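Local coordinates for uncharacterized CBS domain-containing proteins (Corynebacterium glutamicum, PDB 2P3H), which is of unknown function but belongs to a membrane-protein family loosely linked to transport and possibly FAD binding, with this chain being its CorC_HlyC (transporter-associated) domain, at residues A[71-74]-A[75-78]; A[63-67]-A[68-72]. All coordinates share one frame; numbering follows the deposited sequence. Where two conformers were deposited one is given.

Interaction 1: A[71-74]-A[75-78]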
loop_
_atom_site.group_PDB
_atom_site.type_symbol
_atom_site.label_atom_id
_atom_site.label_comp_id
_atom_site.label_asym_id
_atom_site.label_seq_id
_atom_site.Cartn_x
_atom_site.Cartn_y
_atom_site.Cartn_z
ATOM N N LEU A 71 -9.649 21.981 0.605
ATOM C CA LEU A 71 -10.114 23.191 1.274
ATOM C C LEU A 71 -9.000 24.233 1.115
ATOM O O LEU A 71 -7.875 24.026 1.595
ATOM C CB LEU A 71 -10.436 22.878 2.750
ATOM C CG LEU A 71 -11.069 23.933 3.662
ATOM C CD1 LEU A 71 -12.511 24.163 3.270
ATOM C CD2 LEU A 71 -10.970 23.490 5.129
ATOM N N ASN A 72 -9.304 25.301 0.379
ATOM C CA ASN A 72 -8.328 26.353 -0.027
ATOM C C ASN A 72 -7.213 25.862 -0.974
ATOM O O ASN A 72 -6.149 26.487 -1.065
ATOM C CB ASN A 72 -7.686 27.090 1.177
ATOM C CG ASN A 72 -8.635 27.271 2.359
ATOM O OD1 ASN A 72 -9.637 27.984 2.275
ATOM N ND2 ASN A 72 -8.291 26.639 3.485
ATOM N N ASN A 73 -7.451 24.753 -1.670
ATOM C CA ASN A 73 -6.464 24.194 -2.602
ATOM C C ASN A 73 -7.122 23.388 -3.713
ATOM O O ASN A 73 -7.564 22.255 -3.502
ATOM C CB ASN A 73 -5.432 23.343 -1.867
ATOM C CG ASN A 73 -4.230 22.977 -2.748
ATOM O OD1 ASN A 73 -4.264 23.131 -3.970
ATOM N ND2 ASN A 73 -3.175 22.485 -2.126
ATOM N N THR A 74 -7.184 24.005 -4.889
ATOM C CA THR A 74 -7.727 23.409 -6.106
ATOM C C THR A 74 -6.862 22.254 -6.632
ATOM O O THR A 74 -7.357 21.366 -7.331
ATOM C CB THR A 74 -7.959 24.526 -7.178
ATOM O OG1 THR A 74 -9.362 24.800 -7.292
ATOM C CG2 THR A 74 -7.399 24.158 -8.559
ATOM N N SER A 75 -5.582 22.259 -6.263
ATOM C CA SER A 75 -4.607 21.268 -6.758
ATOM C C SER A 75 -3.754 20.694 -5.647
ATOM O O SER A 75 -2.544 20.936 -5.639
ATOM C CB SER A 75 -3.660 21.915 -7.765
ATOM O OG SER A 75 -3.172 23.161 -7.260
ATOM N N PRO A 76 -4.361 19.911 -4.719
ATOM C CA PRO A 76 -3.569 19.341 -3.647
ATOM C C PRO A 76 -2.593 18.272 -4.158
ATOM O O PRO A 76 -2.828 17.640 -5.186
ATOM C CB PRO A 76 -4.629 18.707 -2.722
ATOM C CG PRO A 76 -5.783 18.413 -3.603
ATOM C CD PRO A 76 -5.785 19.525 -4.620
ATOM N N THR A 77 -1.510 18.087 -3.422
ATOM C CA THR A 77 -0.467 17.158 -3.760
ATOM C C THR A 77 -0.796 15.780 -3.180
ATOM O O THR A 77 -1.057 15.667 -2.004
ATOM C CB THR A 77 0.860 17.718 -3.191
ATOM O OG1 THR A 77 1.096 19.018 -3.774
ATOM C CG2 THR A 77 1.994 16.808 -3.470
ATOM N N GLN A 78 -0.773 14.744 -4.017
ATOM C CA GLN A 78 -1.070 13.360 -3.597
ATOM C C GLN A 78 -0.086 12.849 -2.573
ATOM O O GLN A 78 1.109 13.048 -2.735
ATOM C CB GLN A 78 -0.846 12.409 -4.771
ATOM C CG GLN A 78 -1.880 12.330 -5.819
ATOM C CD GLN A 78 -1.474 11.392 -6.991
ATOM O OE1 GLN A 78 -0.272 11.225 -7.344
ATOM N NE2 GLN A 78 -2.495 10.857 -7.657
#
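N73 reaches forward along its own chain and meets S75 and P76 with its side-chain amide. Its CG lies anti to the backbone N (chi1 -168°), beside the carbonyl carbon, which carries the amide along the direction of the following residues. N73 OD1 accepts a hydrogen bond from the backbone N of S75 at 2.8 Å. The bond is bent, with an N-H...O angle of 140°, and the donor is tilted 33° from the carbonyl plane. This is the tight side. The other end of the amide rests alongside the proline, with N73 ND2 3.5 Å from P76 CA. The backbone joins in, as N73 O lies 3.4 Å from P76 CD. P76 N has no hydrogen to give, so it meets the amide by packing alone.

The other side is loose. S75 OG turns back between its own backbone N and carbonyl carbon and makes a weak hydrogen bond to N73 OD1, at 3.5 Å. T74 sits at the bend and is exposed, its first side-chain bond directed away from S75-Q78. P76 also packs on F65 and Y70 of the same loop, and Q78 touches F65. A side-chain oxygen bonded to the backbone N two residues on defines an Asx turn, here at the surface of the loop joining strands 58-62 and 80-89.

Interaction 2: A[63-67]-A[68-72]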
loop_
_atom_site.group_PDB
_atom_site.type_symbol
_atom_site.label_atom_id
_atom_site.label_comp_id
_atom_site.label_asym_id
_atom_site.label_seq_id
_atom_site.Cartn_x
_atom_site.Cartn_y
_atom_site.Cartn_z
ATOM N N LEU A 63 -2.518 7.659 -2.681
ATOM C CA LEU A 63 -3.543 7.474 -1.644
ATOM C C LEU A 63 -4.695 8.445 -1.942
ATOM O O LEU A 63 -4.489 9.490 -2.574
ATOM C CB LEU A 63 -2.933 7.768 -0.287
ATOM C CG LEU A 63 -1.852 6.720 0.010
ATOM C CD1 LEU A 63 -1.027 7.136 1.182
ATOM C CD2 LEU A 63 -2.517 5.376 0.230
ATOM N N ASP A 64 -5.904 8.087 -1.527
ATOM C CA ASP A 64 -7.045 8.946 -1.799
ATOM C C ASP A 64 -6.932 10.217 -0.981
ATOM O O ASP A 64 -6.534 10.183 0.193
ATOM C CB ASP A 64 -8.354 8.251 -1.406
ATOM C CG ASP A 64 -8.774 7.169 -2.396
ATOM O OD1 ASP A 64 -8.050 6.895 -3.398
ATOM O OD2 ASP A 64 -9.854 6.607 -2.165
ATOM N N PHE A 65 -7.326 11.316 -1.599
ATOM C CA PHE A 65 -7.526 12.573 -0.890
ATOM C C PHE A 65 -8.739 12.429 0.027
ATOM O O PHE A 65 -9.593 11.581 -0.195
ATOM C CB PHE A 65 -7.780 13.687 -1.891
ATOM C CG PHE A 65 -6.576 14.061 -2.718
ATOM C CD1 PHE A 65 -5.439 14.621 -2.112
ATOM C CD2 PHE A 65 -6.604 13.900 -4.103
ATOM C CE1 PHE A 65 -4.323 14.980 -2.889
ATOM C CE2 PHE A 65 -5.503 14.255 -4.890
ATOM C CZ PHE A 65 -4.358 14.803 -4.268
ATOM N N GLU A 66 -8.772 13.258 1.062
ATOM C CA GLU A 66 -9.982 13.543 1.811
ATOM C C GLU A 66 -10.525 14.882 1.319
ATOM O O GLU A 66 -9.774 15.703 0.740
ATOM C CB GLU A 66 -9.677 13.637 3.311
ATOM C CG GLU A 66 -8.960 12.438 3.905
ATOM C CD GLU A 66 -9.845 11.228 4.058
ATOM O OE1 GLU A 66 -11.092 11.377 4.143
ATOM O OE2 GLU A 66 -9.290 10.106 4.079
ATOM N N PRO A 67 -11.823 15.126 1.531
ATOM C CA PRO A 67 -12.410 16.375 1.081
ATOM C C PRO A 67 -11.649 17.630 1.580
ATOM O O PRO A 67 -11.434 18.570 0.799
ATOM C CB PRO A 67 -13.850 16.300 1.635
ATOM C CG PRO A 67 -14.129 14.812 1.606
ATOM C CD PRO A 67 -12.841 14.224 2.111
ATOM N N GLU A 68 -11.203 17.610 2.837
ATOM C CA GLU A 68 -10.546 18.781 3.423
ATOM C C GLU A 68 -9.185 19.060 2.766
ATOM O O GLU A 68 -8.641 20.148 2.903
ATOM C CB GLU A 68 -10.441 18.650 4.952
ATOM C CG GLU A 68 -9.572 17.484 5.445
ATOM C CD GLU A 68 -8.114 17.863 5.616
ATOM O OE1 GLU A 68 -7.825 19.049 5.889
ATOM O OE2 GLU A 68 -7.252 16.973 5.481
ATOM N N ASP A 69 -8.660 18.084 2.026
ATOM C CA ASP A 69 -7.411 18.301 1.282
ATOM C C ASP A 69 -7.596 19.339 0.183
ATOM O O ASP A 69 -6.619 19.948 -0.274
ATOM C CB ASP A 69 -6.865 17.006 0.691
ATOM C CG ASP A 69 -6.397 16.023 1.761
ATOM O OD1 ASP A 69 -5.963 16.474 2.843
ATOM O OD2 ASP A 69 -6.459 14.803 1.519
ATOM N N TYR A 70 -8.842 19.541 -0.244
ATOM C CA TYR A 70 -9.157 20.514 -1.284
ATOM C C TYR A 70 -9.622 21.862 -0.720
ATOM O O TYR A 70 -9.982 22.752 -1.476
ATOM C CB TYR A 70 -10.246 19.966 -2.201
ATOM C CG TYR A 70 -9.761 18.947 -3.202
ATOM C CD1 TYR A 70 -9.601 17.608 -2.848
ATOM C CD2 TYR A 70 -9.467 19.337 -4.518
ATOM C CE1 TYR A 70 -9.147 16.655 -3.796
ATOM C CE2 TYR A 70 -9.024 18.408 -5.460
ATOM C CZ TYR A 70 -8.870 17.081 -5.100
ATOM O OH TYR A 70 -8.424 16.175 -6.051
ATOM N N LEU A 71 -9.649 21.981 0.605
ATOM C CA LEU A 71 -10.114 23.191 1.274
ATOM C C LEU A 71 -9.000 24.233 1.115
ATOM O O LEU A 71 -7.875 24.026 1.595
ATOM C CB LEU A 71 -10.436 22.878 2.750
ATOM C CG LEU A 71 -11.069 23.933 3.662
ATOM C CD1 LEU A 71 -12.511 24.163 3.270
ATOM C CD2 LEU A 71 -10.970 23.490 5.129
ATOM N N ASN A 72 -9.304 25.301 0.379
ATOM C CA ASN A 72 -8.328 26.353 -0.027
ATOM C C ASN A 72 -7.213 25.862 -0.974
ATOM O O ASN A 72 -6.149 26.487 -1.065
ATOM C CB ASN A 72 -7.686 27.090 1.177
ATOM C CG ASN A 72 -8.635 27.271 2.359
ATOM O OD1 ASN A 72 -9.637 27.984 2.275
ATOM N ND2 ASN A 72 -8.291 26.639 3.485
#
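F65 and Y70 each place CG beside the backbone N and anti to the carbonyl carbon (chi1 -70° for F65), which brings their rings together across the turn. D69 uses the same first torsion, and its carboxylate comes back to the start of the turn. The rings form an edge-to-face pair, with centroids 5.3 Å apart and planes at 77°. The edge of Y70 points at the face of F65. Y70 CE1 lies 3.8 Å from F65 CD2, and Y70 OH comes within 3.5 Å of the same atom. D69 OD2 lies at a different part of F65, at the ring edge and in its plane, 3.8 Å from CD1.

D69 OD2 accepts a hydrogen bond from the backbone N of E66, at 2.8 Å. The bond is nearly straight, at 166°, and the donor comes from above the carboxylate plane. In return, the backbone N of D69 bonds to E66 O at 2.9 Å. One side-chain bond and one backbone bond thus tie the same two residues. The side-chain bond resembles one arm of a capping box; a backbone oxygen takes the place of the other arm. Next, Y70 N bonds to P67 O at 3.0 Å, and L71 N bonds to E68 O. These i to i+3 bonds mark a short 3-10 turn starting at P67.

The turn lies in the loop between strands 58-62 and 80-89. At its base, L63 shares a backbone hydrogen bond with R79 and packs on Y31 and L33. D64 is backbone-bonded to E32, in the connection between helices 22-29 and 41-49.

Interactions 1 and 2 are two bends of one loop, joined at L71 and N72, with centres about 7 Å apart. Interaction 2 lies on the outgoing limb from strand 58-62; interaction 1 follows it and leads back to strand 80-89. P76 joins them. Its CD lies 3.5 Å from Y70 CE2, its CB lies 3.4 Å from D69 O, and its O lies 3.4 Å from F65 CZ. T77 O adds a 3.5 Å contact to F65 CE1. The Asx turn precedes the proline that packs on the aromatic pair, and probably helps to place it. Both contacts are at the surface; their centres lie about 22 Å (interaction 1) and 19 Å (interaction 2) from the centre of the chain.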